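Local coordinates for protein bradavidin 2 (Bradyrhizobium japonicum, PDB 4GGT) that probably binds biotin, as a secreted bacterial member of the avidin family built as an antiparallel beta barrel, at residues Y15-N18 against S22-L25; L24-W27 against T33-G36; G56-T61 against G80-S85; Y64-F69 against N73-W78. All coordinates share one frame; numbering follows the deposited sequence.

Contact 1: Y15-N18 against S22-L25; sequences YWKN and SELL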
loop_
_atom_site.group_PDB
_atom_site.type_symbol
_atom_site.label_atom_id
_atom_site.label_comp_id
_atom_site.label_asym_id
_atom_site.label_seq_id
_atom_site.Cartn_x
_atom_site.Cartn_y
_atom_site.Cartn_z
ATOM N N TYR A 15 -10.260 -4.347 -5.491
ATOM C CA TYR A 15 -8.918 -4.673 -5.934
ATOM C C TYR A 15 -8.378 -3.497 -6.754
ATOM O O TYR A 15 -9.053 -3.012 -7.670
ATOM C CB TYR A 15 -8.980 -5.960 -6.737
ATOM C CG TYR A 15 -7.695 -6.393 -7.380
ATOM C CD1 TYR A 15 -6.642 -6.872 -6.616
ATOM C CD2 TYR A 15 -7.551 -6.355 -8.751
ATOM C CE1 TYR A 15 -5.456 -7.295 -7.210
ATOM C CE2 TYR A 15 -6.381 -6.774 -9.355
ATOM C CZ TYR A 15 -5.340 -7.245 -8.574
ATOM O OH TYR A 15 -4.184 -7.654 -9.193
ATOM N N TRP A 16 -7.171 -3.042 -6.401
ATOM C CA TRP A 16 -6.586 -1.831 -6.953
ATOM C C TRP A 16 -5.139 -2.089 -7.352
ATOM O O TRP A 16 -4.443 -2.907 -6.730
ATOM C CB TRP A 16 -6.596 -0.701 -5.919
ATOM C CG TRP A 16 -7.941 -0.416 -5.233
ATOM C CD1 TRP A 16 -8.614 -1.225 -4.382
ATOM C CD2 TRP A 16 -8.712 0.794 -5.338
ATOM N NE1 TRP A 16 -9.779 -0.609 -3.947
ATOM C CE2 TRP A 16 -9.863 0.628 -4.530
ATOM C CE3 TRP A 16 -8.547 1.994 -6.051
ATOM C CZ2 TRP A 16 -10.845 1.614 -4.414
ATOM C CZ3 TRP A 16 -9.517 2.983 -5.927
ATOM C CH2 TRP A 16 -10.648 2.790 -5.114
ATOM N N LYS A 17 -4.680 -1.383 -8.376
ATOM C CA LYS A 17 -3.278 -1.465 -8.803
ATOM C C LYS A 17 -2.709 -0.088 -9.043
ATOM O O LYS A 17 -3.423 0.791 -9.511
ATOM C CB LYS A 17 -3.133 -2.297 -10.082
ATOM C CG LYS A 17 -3.443 -3.784 -9.850
ATOM C CD LYS A 17 -3.426 -4.614 -11.134
ATOM C CE LYS A 17 -2.126 -4.496 -11.874
ATOM N NZ LYS A 17 -2.068 -5.485 -13.009
ATOM N N ASN A 18 -1.417 0.103 -8.748
ATOM C CA ASN A 18 -0.786 1.401 -9.012
ATOM C C ASN A 18 -0.053 1.312 -10.342
ATOM O O ASN A 18 -0.069 0.262 -10.967
ATOM C CB ASN A 18 0.118 1.859 -7.845
ATOM C CG ASN A 18 1.335 0.968 -7.634
ATOM O OD1 ASN A 18 1.625 0.117 -8.456
ATOM N ND2 ASN A 18 2.040 1.149 -6.495
ATOM N N SER A 22 1.897 -2.815 -8.584
ATOM C CA SER A 22 1.648 -3.334 -7.238
ATOM C C SER A 22 0.151 -3.506 -7.040
ATOM O O SER A 22 -0.628 -2.774 -7.640
ATOM C CB SER A 22 2.249 -2.396 -6.194
ATOM O OG SER A 22 3.674 -2.505 -6.249
ATOM N N GLU A 23 -0.221 -4.520 -6.261
ATOM C CA GLU A 23 -1.617 -4.903 -6.072
ATOM C C GLU A 23 -2.055 -4.638 -4.648
ATOM O O GLU A 23 -1.355 -4.994 -3.697
ATOM C CB GLU A 23 -1.772 -6.421 -6.250
ATOM C CG GLU A 23 -1.597 -6.998 -7.668
ATOM C CD GLU A 23 -1.737 -8.506 -7.592
ATOM O OE1 GLU A 23 -0.808 -9.166 -7.088
ATOM O OE2 GLU A 23 -2.802 -9.032 -7.981
ATOM N N LEU A 24 -3.283 -4.149 -4.506
ATOM C CA LEU A 24 -3.890 -3.907 -3.217
ATOM C C LEU A 24 -5.262 -4.555 -3.217
ATOM O O LEU A 24 -6.152 -4.104 -3.924
ATOM C CB LEU A 24 -4.024 -2.397 -2.963
ATOM C CG LEU A 24 -4.740 -1.965 -1.669
ATOM C CD1 LEU A 24 -4.069 -2.533 -0.398
ATOM C CD2 LEU A 24 -4.879 -0.443 -1.595
ATOM N N LEU A 25 -5.401 -5.633 -2.438
ATOM C CA LEU A 25 -6.700 -6.319 -2.307
ATOM C C LEU A 25 -7.341 -5.920 -0.982
ATOM O O LEU A 25 -6.741 -6.075 0.086
ATOM C CB LEU A 25 -6.474 -7.843 -2.340
ATOM C CG LEU A 25 -7.467 -8.852 -2.889
ATOM C CD1 LEU A 25 -7.278 -10.172 -2.092
ATOM C CD2 LEU A 25 -8.931 -8.382 -2.988
HETATM O O HOH W 1 4.881 -0.183 -5.523
#
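Asn-18 and Ser-22 meet where the two strands run into their turn. The amide oxygen OD1 of Asn-18 takes the backbone N-H of Ser-22 at 2.9 Å, the donor standing well above the plane of the carboxamide. A chi1 of 66° sets CG between the backbone N and the carbonyl carbon and brings the amide back toward Ser-22, whose CB lies 3.4 Å from OD1. Ser-22 OG and Asn-18 ND2 share a water. This is the first hairpin of the avidin barrel, strand 14-17 against strand 23-28, and Asn-18 is one of its biotin-binding residues; in this biotin-free chain its ND2 also makes a weak hydrogen bond to Asp-109. With an alanine here the Ser-22 N-H would probably lose its side-chain acceptor, and the turn one of its ties. Farther along, the Trp-16 and Leu-24 backbones exchange two hydrogen bonds, with Leu-24 N to Trp-16 O at 2.8 Å. Their side chains point into the barrel, CB to CB 4.3 Å, and the Trp-16 indole turns its edge to Leu-24 O. Outside, Tyr-15 CD1 rests 4.3 Å from Leu-25 CG, and the tyrosine ring stacks with Trp-115.

Contact 2: L24-W27 against T33-G36; sequences LLIW and TIQG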
loop_
_atom_site.group_PDB
_atom_site.type_symbol
_atom_site.label_atom_id
_atom_site.label_comp_id
_atom_site.label_asym_id
_atom_site.label_seq_id
_atom_site.Cartn_x
_atom_site.Cartn_y
_atom_site.Cartn_z
ATOM N N LEU A 24 -3.283 -4.149 -4.506
ATOM C CA LEU A 24 -3.890 -3.907 -3.217
ATOM C C LEU A 24 -5.262 -4.555 -3.217
ATOM O O LEU A 24 -6.152 -4.104 -3.924
ATOM C CB LEU A 24 -4.024 -2.397 -2.963
ATOM C CG LEU A 24 -4.740 -1.965 -1.669
ATOM C CD1 LEU A 24 -4.069 -2.533 -0.398
ATOM C CD2 LEU A 24 -4.879 -0.443 -1.595
ATOM N N LEU A 25 -5.401 -5.633 -2.438
ATOM C CA LEU A 25 -6.700 -6.319 -2.307
ATOM C C LEU A 25 -7.341 -5.920 -0.982
ATOM O O LEU A 25 -6.741 -6.075 0.086
ATOM C CB LEU A 25 -6.474 -7.843 -2.340
ATOM C CG LEU A 25 -7.467 -8.852 -2.889
ATOM C CD1 LEU A 25 -7.278 -10.172 -2.092
ATOM C CD2 LEU A 25 -8.931 -8.382 -2.988
ATOM N N ILE A 26 -8.550 -5.365 -1.036
ATOM C CA ILE A 26 -9.222 -4.931 0.172
ATOM C C ILE A 26 -10.260 -5.960 0.528
ATOM O O ILE A 26 -11.171 -6.241 -0.268
ATOM C CB ILE A 26 -9.919 -3.544 -0.013
ATOM C CG1 ILE A 26 -8.938 -2.483 -0.538
ATOM C CG2 ILE A 26 -10.557 -3.103 1.287
ATOM C CD1 ILE A 26 -7.796 -2.123 0.446
ATOM N N TRP A 27 -10.095 -6.576 1.694
ATOM C CA TRP A 27 -11.047 -7.592 2.170
ATOM C C TRP A 27 -12.281 -6.955 2.803
ATOM O O TRP A 27 -13.431 -7.368 2.554
ATOM C CB TRP A 27 -10.357 -8.494 3.191
ATOM C CG TRP A 27 -9.346 -9.397 2.534
ATOM C CD1 TRP A 27 -8.007 -9.148 2.332
ATOM C CD2 TRP A 27 -9.601 -10.688 1.966
ATOM N NE1 TRP A 27 -7.428 -10.203 1.675
ATOM C CE2 TRP A 27 -8.379 -11.164 1.438
ATOM C CE3 TRP A 27 -10.751 -11.498 1.855
ATOM C CZ2 TRP A 27 -8.263 -12.417 0.823
ATOM C CZ3 TRP A 27 -10.634 -12.744 1.236
ATOM C CH2 TRP A 27 -9.395 -13.188 0.727
ATOM N N THR A 33 -11.596 0.403 9.717
ATOM C CA THR A 33 -10.311 -0.277 9.841
ATOM C C THR A 33 -10.104 -1.024 8.542
ATOM O O THR A 33 -10.970 -1.806 8.132
ATOM C CB THR A 33 -10.314 -1.273 10.995
ATOM O OG1 THR A 33 -11.503 -2.060 10.901
ATOM C CG2 THR A 33 -10.322 -0.540 12.321
ATOM N N ILE A 34 -8.982 -0.801 7.869
ATOM C CA ILE A 34 -8.833 -1.509 6.600
ATOM C C ILE A 34 -8.079 -2.827 6.770
ATOM O O ILE A 34 -7.024 -2.872 7.404
ATOM C CB ILE A 34 -8.378 -0.613 5.362
ATOM C CG1 ILE A 34 -7.105 -1.119 4.688
ATOM C CG2 ILE A 34 -8.421 0.892 5.632
ATOM C CD1 ILE A 34 -7.385 -2.125 3.648
ATOM N N GLN A 35 -8.680 -3.898 6.252
ATOM C CA GLN A 35 -8.039 -5.219 6.206
ATOM C C GLN A 35 -7.736 -5.484 4.743
ATOM O O GLN A 35 -8.659 -5.636 3.916
ATOM C CB GLN A 35 -8.989 -6.275 6.719
ATOM C CG GLN A 35 -8.376 -7.639 6.875
ATOM C CD GLN A 35 -9.404 -8.717 7.177
ATOM O OE1 GLN A 35 -10.636 -8.511 7.062
ATOM N NE2 GLN A 35 -8.907 -9.883 7.578
ATOM N N GLY A 36 -6.456 -5.530 4.413
ATOM C CA GLY A 36 -6.072 -5.689 3.011
ATOM C C GLY A 36 -4.849 -6.570 2.818
ATOM O O GLY A 36 -4.224 -7.003 3.787
#
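Ile-26 and Ile-34 press their end methyls together, CD1 of Ile-26 to CD1 of Ile-34 at 3.2 Å, closer than carbons normally pack. The two side chains cross at about a right angle, and the CG2 branch of Ile-26 sits farther from the same Ile-34 methyl, at 4.1 Å. Ile-34 has a chi1 of 124°, away from any staggered position, which may reflect the tight packing. Beside this pair the backbone N-H of Trp-27 reaches Gln-35 O at 2.8 Å, nearly along the C=O axis. That same oxygen lies in the plane of the Trp-27 indole, at its edge, and 3.4 Å from Trp-27 CB. Gly-36 faces Ile-26 as a non-hydrogen-bonded antiparallel pair, its CA only 3.0 Å from Leu-25 O; a side chain on Gly-36 would crowd that oxygen. The segments belong to the second hairpin of the barrel, strands 23-28 and 33-39; segments 24-27 and 33-36 run at 122° to each other, far from the 180° of a straight antiparallel pair. In the next shell Trp-27 NE1 is hydrogen-bonded to Thr-37 OG1, which ties the indole to strand 33-39 one residue beyond Gly-36, and Gln-35 OE1 to Ser-28 OG. Around the isoleucines, Leu-10 touches both, Ala-12 and Trp-16 pack on Ile-26, and Val-58 lies against Ile-34.

Contact 3: G56-T61 against G80-S85; sequences GSVSPT and GTIKGS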
loop_
_atom_site.group_PDB
_atom_site.type_symbol
_atom_site.label_atom_id
_atom_site.label_comp_id
_atom_site.label_asym_id
_atom_site.label_seq_id
_atom_site.Cartn_x
_atom_site.Cartn_y
_atom_site.Cartn_z
ATOM N N GLY A 56 -4.675 -0.171 8.095
ATOM C CA GLY A 56 -4.788 1.279 8.242
ATOM C C GLY A 56 -6.202 1.655 8.590
ATOM O O GLY A 56 -6.969 0.823 9.102
ATOM N N SER A 57 -6.545 2.902 8.288
ATOM C CA SER A 57 -7.829 3.485 8.692
ATOM C C SER A 57 -8.386 4.298 7.542
ATOM O O SER A 57 -7.624 4.942 6.806
ATOM C CB SER A 57 -7.641 4.404 9.904
ATOM O OG SER A 57 -6.976 3.725 10.966
ATOM N N VAL A 58 -9.711 4.256 7.388
ATOM C CA VAL A 58 -10.408 5.103 6.420
ATOM C C VAL A 58 -11.415 5.969 7.164
ATOM O O VAL A 58 -12.066 5.518 8.109
ATOM C CB VAL A 58 -11.024 4.297 5.222
ATOM C CG1 VAL A 58 -11.879 3.129 5.685
ATOM C CG2 VAL A 58 -11.779 5.214 4.243
ATOM N N SER A 59 -11.476 7.236 6.766
ATOM C CA SER A 59 -12.327 8.216 7.417
ATOM C C SER A 59 -12.952 9.080 6.346
ATOM O O SER A 59 -12.583 8.974 5.169
ATOM C CB SER A 59 -11.491 9.096 8.344
ATOM O OG SER A 59 -10.670 9.981 7.599
ATOM N N PRO A 60 -13.899 9.960 6.745
ATOM C CA PRO A 60 -14.422 10.957 5.817
ATOM C C PRO A 60 -13.315 11.792 5.162
ATOM O O PRO A 60 -13.485 12.236 4.029
ATOM C CB PRO A 60 -15.311 11.839 6.711
ATOM C CG PRO A 60 -14.915 11.499 8.137
ATOM C CD PRO A 60 -14.525 10.067 8.078
ATOM N N THR A 61 -12.198 11.979 5.867
ATOM C CA THR A 61 -11.067 12.817 5.421
ATOM C C THR A 61 -10.118 12.096 4.437
ATOM O O THR A 61 -9.257 12.740 3.806
ATOM C CB THR A 61 -10.273 13.336 6.670
ATOM O OG1 THR A 61 -11.100 14.243 7.423
ATOM C CG2 THR A 61 -8.964 14.034 6.292
ATOM N N GLY A 80 -3.731 9.078 1.593
ATOM C CA GLY A 80 -4.406 9.632 0.420
ATOM C C GLY A 80 -5.902 9.732 0.587
ATOM O O GLY A 80 -6.424 9.906 1.702
ATOM N N THR A 81 -6.596 9.584 -0.525
ATOM C CA THR A 81 -8.050 9.770 -0.535
ATOM C C THR A 81 -8.619 8.900 -1.622
ATOM O O THR A 81 -7.873 8.358 -2.437
ATOM C CB THR A 81 -8.470 11.260 -0.800
ATOM O OG1 THR A 81 -7.991 11.665 -2.086
ATOM C CG2 THR A 81 -7.889 12.185 0.228
ATOM N N ILE A 82 -9.939 8.740 -1.613
ATOM C CA ILE A 82 -10.621 7.981 -2.638
ATOM C C ILE A 82 -11.553 8.910 -3.396
ATOM O O ILE A 82 -12.374 9.598 -2.784
ATOM C CB ILE A 82 -11.427 6.795 -2.043
ATOM C CG1 ILE A 82 -10.499 5.845 -1.281
ATOM C CG2 ILE A 82 -12.101 6.016 -3.142
ATOM C CD1 ILE A 82 -11.139 5.233 -0.083
ATOM N N LYS A 83 -11.394 8.937 -4.711
ATOM C CA LYS A 83 -12.225 9.744 -5.589
ATOM C C LYS A 83 -12.714 8.815 -6.668
ATOM O O LYS A 83 -12.033 8.590 -7.673
ATOM C CB LYS A 83 -11.426 10.917 -6.166
ATOM C CG LYS A 83 -10.904 11.901 -5.094
ATOM C CD LYS A 83 -12.065 12.554 -4.319
ATOM C CE LYS A 83 -11.562 13.292 -3.104
ATOM N NZ LYS A 83 -12.674 13.911 -2.330
ATOM N N GLY A 84 -13.871 8.205 -6.414
ATOM C CA GLY A 84 -14.435 7.234 -7.343
ATOM C C GLY A 84 -13.531 6.035 -7.530
ATOM O O GLY A 84 -13.236 5.336 -6.570
ATOM N N SER A 85 -13.048 5.831 -8.757
ATOM C CA SER A 85 -12.282 4.635 -9.129
ATOM C C SER A 85 -10.752 4.872 -8.991
ATOM O O SER A 85 -9.932 4.061 -9.405
ATOM C CB SER A 85 -12.665 4.193 -10.548
ATOM O OG SER A 85 -12.137 2.909 -10.830
#
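At one end of the avidin barrel, the end of strand 51-59 and the turn that follows it come up against the loop leading from strand 74-80 to strand 86-95. Strand 62-69 lies between these two elements in the sheet, so the contact reaches past one strand at the barrel rim. Two touches make it. Val-58 offers its CG2 methyl to CD1 of Ile-82 at 4.4 Å, a light apolar meeting; Leu-63, from the intervening strand, packs on both side chains. Farther out, the methyl CG2 of Thr-81 lies 3.9 Å from the carbonyl oxygen of Thr-61. With OG1 of Thr-81 lodged between the backbone N and the carbonyl carbon (chi1 61°), it is the methyl and not the hydroxyl that meets this oxygen. Inside the turn, Thr-61 N gives a weak hydrogen bond to Ser-59 OG, 3.1 Å, and that hydroxyl is also weakly bonded to Gly-62 O. At its strand's end Gly-80 pairs with Leu-63, and in the loop Thr-81 bonds Pro-88. Because no hydrogen bond or charge pair spans the two segments and only 92 Å² is buried between them, the turn and the loop meet through sparse van der Waals contact alone.

Contact 4: Y64-F69 against N73-W78; sequences YFVVTF and NSFTRW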
loop_
_atom_site.group_PDB
_atom_site.type_symbol
_atom_site.label_atom_id
_atom_site.label_comp_id
_atom_site.label_asym_id
_atom_site.label_seq_id
_atom_site.Cartn_x
_atom_site.Cartn_y
_atom_site.Cartn_z
ATOM N N TYR A 64 -5.289 5.933 5.170
ATOM C CA TYR A 64 -3.868 5.600 5.137
ATOM C C TYR A 64 -3.743 4.109 5.328
ATOM O O TYR A 64 -4.616 3.487 5.944
ATOM C CB TYR A 64 -3.044 6.346 6.195
ATOM C CG TYR A 64 -3.130 5.828 7.622
ATOM C CD1 TYR A 64 -4.043 6.364 8.537
ATOM C CD2 TYR A 64 -2.273 4.800 8.065
ATOM C CE1 TYR A 64 -4.087 5.877 9.885
ATOM C CE2 TYR A 64 -2.309 4.315 9.369
ATOM C CZ TYR A 64 -3.225 4.850 10.270
ATOM O OH TYR A 64 -3.239 4.355 11.566
ATOM N N PHE A 65 -2.689 3.536 4.758
ATOM C CA PHE A 65 -2.400 2.120 5.079
ATOM C C PHE A 65 -0.906 1.887 5.088
ATOM O O PHE A 65 -0.140 2.672 4.503
ATOM C CB PHE A 65 -3.147 1.156 4.171
ATOM C CG PHE A 65 -2.870 1.371 2.700
ATOM C CD1 PHE A 65 -3.607 2.317 1.982
ATOM C CD2 PHE A 65 -1.854 0.706 2.069
ATOM C CE1 PHE A 65 -3.349 2.539 0.667
ATOM C CE2 PHE A 65 -1.616 0.920 0.719
ATOM C CZ PHE A 65 -2.333 1.847 0.044
ATOM N N VAL A 66 -0.502 0.855 5.818
ATOM C CA VAL A 66 0.904 0.535 6.027
ATOM C C VAL A 66 1.119 -0.935 5.661
ATOM O O VAL A 66 0.299 -1.803 5.982
ATOM C CB VAL A 66 1.360 0.809 7.507
ATOM C CG1 VAL A 66 0.522 0.056 8.526
ATOM C CG2 VAL A 66 2.827 0.468 7.681
ATOM N N VAL A 67 2.196 -1.200 4.906
ATOM C CA VAL A 67 2.571 -2.556 4.600
ATOM C C VAL A 67 4.018 -2.787 5.071
ATOM O O VAL A 67 4.892 -1.979 4.788
ATOM C CB VAL A 67 2.494 -2.832 3.092
ATOM C CG1 VAL A 67 2.998 -4.244 2.770
ATOM C CG2 VAL A 67 1.023 -2.639 2.607
ATOM N N THR A 68 4.253 -3.886 5.779
ATOM C CA THR A 68 5.623 -4.224 6.228
ATOM C C THR A 68 6.127 -5.418 5.417
ATOM O O THR A 68 5.504 -6.496 5.392
ATOM C CB THR A 68 5.636 -4.475 7.755
ATOM O OG1 THR A 68 5.312 -3.245 8.385
ATOM C CG2 THR A 68 7.045 -4.924 8.214
ATOM N N PHE A 69 7.196 -5.190 4.655
ATOM C CA PHE A 69 7.763 -6.242 3.810
ATOM C C PHE A 69 8.785 -6.949 4.702
ATOM O O PHE A 69 9.948 -6.525 4.806
ATOM C CB PHE A 69 8.418 -5.666 2.549
ATOM C CG PHE A 69 7.475 -4.824 1.719
ATOM C CD1 PHE A 69 7.416 -3.451 1.915
ATOM C CD2 PHE A 69 6.613 -5.434 0.814
ATOM C CE1 PHE A 69 6.513 -2.663 1.158
ATOM C CE2 PHE A 69 5.699 -4.679 0.054
ATOM C CZ PHE A 69 5.658 -3.309 0.222
ATOM N N ASN A 73 13.100 -5.984 5.819
ATOM C CA ASN A 73 13.338 -4.894 6.778
ATOM C C ASN A 73 12.920 -3.533 6.231
ATOM O O ASN A 73 13.667 -2.539 6.227
ATOM C CB ASN A 73 14.806 -4.863 7.292
ATOM C CG ASN A 73 15.322 -6.242 7.704
ATOM O OD1 ASN A 73 16.318 -6.714 7.156
ATOM N ND2 ASN A 73 14.643 -6.895 8.611
ATOM N N SER A 74 11.683 -3.493 5.758
ATOM C CA SER A 74 11.170 -2.251 5.249
ATOM C C SER A 74 9.680 -2.194 5.466
ATOM O O SER A 74 9.010 -3.233 5.569
ATOM C CB SER A 74 11.547 -2.042 3.776
ATOM O OG SER A 74 11.187 -3.123 2.977
ATOM N N PHE A 75 9.192 -0.973 5.542
ATOM C CA PHE A 75 7.756 -0.752 5.470
ATOM C C PHE A 75 7.456 0.529 4.749
ATOM O O PHE A 75 8.279 1.458 4.695
ATOM C CB PHE A 75 7.096 -0.812 6.858
ATOM C CG PHE A 75 7.554 0.257 7.789
ATOM C CD1 PHE A 75 6.978 1.522 7.730
ATOM C CD2 PHE A 75 8.560 0.001 8.735
ATOM C CE1 PHE A 75 7.405 2.544 8.579
ATOM C CE2 PHE A 75 8.970 1.015 9.624
ATOM C CZ PHE A 75 8.387 2.277 9.546
ATOM N N THR A 76 6.265 0.581 4.173
ATOM C CA THR A 76 5.785 1.793 3.494
ATOM C C THR A 76 4.438 2.200 4.070
ATOM O O THR A 76 3.618 1.338 4.347
ATOM C CB THR A 76 5.668 1.509 2.020
ATOM O OG1 THR A 76 6.953 1.076 1.572
ATOM C CG2 THR A 76 5.223 2.755 1.211
ATOM N N ARG A 77 4.231 3.506 4.217
ATOM C CA ARG A 77 2.942 4.019 4.638
ATOM C C ARG A 77 2.439 4.875 3.505
ATOM O O ARG A 77 3.156 5.818 3.085
ATOM C CB ARG A 77 3.085 4.874 5.887
ATOM C CG ARG A 77 1.713 5.348 6.439
ATOM C CD ARG A 77 1.251 6.675 5.800
ATOM N NE ARG A 77 1.875 7.892 6.342
ATOM C CZ ARG A 77 2.717 8.696 5.698
ATOM N NH1 ARG A 77 3.192 8.435 4.463
ATOM N NH2 ARG A 77 3.147 9.766 6.327
ATOM N N TRP A 78 1.192 4.613 3.097
ATOM C CA TRP A 78 0.532 5.451 2.078
ATOM C C TRP A 78 -0.559 6.260 2.785
ATOM O O TRP A 78 -1.252 5.746 3.673
ATOM C CB TRP A 78 -0.152 4.566 1.043
ATOM C CG TRP A 78 0.727 3.880 0.039
ATOM C CD1 TRP A 78 0.951 4.267 -1.248
ATOM C CD2 TRP A 78 1.414 2.635 0.220
ATOM N NE1 TRP A 78 1.780 3.366 -1.893
ATOM C CE2 TRP A 78 2.083 2.346 -1.011
ATOM C CE3 TRP A 78 1.545 1.743 1.296
ATOM C CZ2 TRP A 78 2.868 1.193 -1.183
ATOM C CZ3 TRP A 78 2.326 0.600 1.145
ATOM C CH2 TRP A 78 2.989 0.333 -0.110
#
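Trp-78 lays its flat indole against Phe-65, the planes 15° apart but slid so far that the rings barely overlap. Phe-65 CE2 reaches Trp-78 CE3 at 3.3 Å, and the bump over the phenyl face, toward its rim, is Trp-78 CB, 3.9 Å from the ring centroid in a CH-pi contact. Chi1 of 57° tucks the Phe-65 ring over its own backbone, which brings it up beside the indole. The indole lies between Phe-65 CE2 on one face and the Thr-76 methyl CG2 on the other. Its far rim, CZ3, rests 3.8 Å from Val-67 CG2. These residues lie on the barrel-lining face of the hairpin of strands 62-69 and 74-80, a regular antiparallel pair in the avidin barrel, with Trp-78 N to Phe-65 O at 2.7 Å among its backbone bonds. Trp-78 NE1 bonds Asp-109, a biotin-binding residue, as is Ser-74 at the hairpin's far end. A leucine in place of Trp-78 would probably leave Asp-109 without that N-H and open space between Phe-65 and the Thr-76 methyl. Toward Ser-74, the Phe-69 ring takes Thr-76 OG1 at its edge, 3.8 Å from CE1. Outside, Phe-75 CB lies 3.4 Å from Thr-68 OG1.

Overall arrangement
Contacts 1, 2 and 4 each close a hairpin of the eight-stranded barrel and are partly buried, with side chains on both faces of its wall, whereas contact 3 is a surface meeting at the rim. Contacts 1 and 2 share Leu-24 and Leu-25 on strand 23-28; Leu-24 also reaches across the interior to Phe-65 of contact 4. Contact 4, nested in the loop that contact 3 closes, buries the most surface and carries the aromatic packing. Contacts 1 and 4 both hold biotin-site residues, and Asp-109 is hydrogen-bonded to Trp-78 and weakly to Asn-18; contact 2, away from the site, joins one backbone bond to tight aliphatic packing. Trp-16 of contact 1 packs on the contact 3 loop.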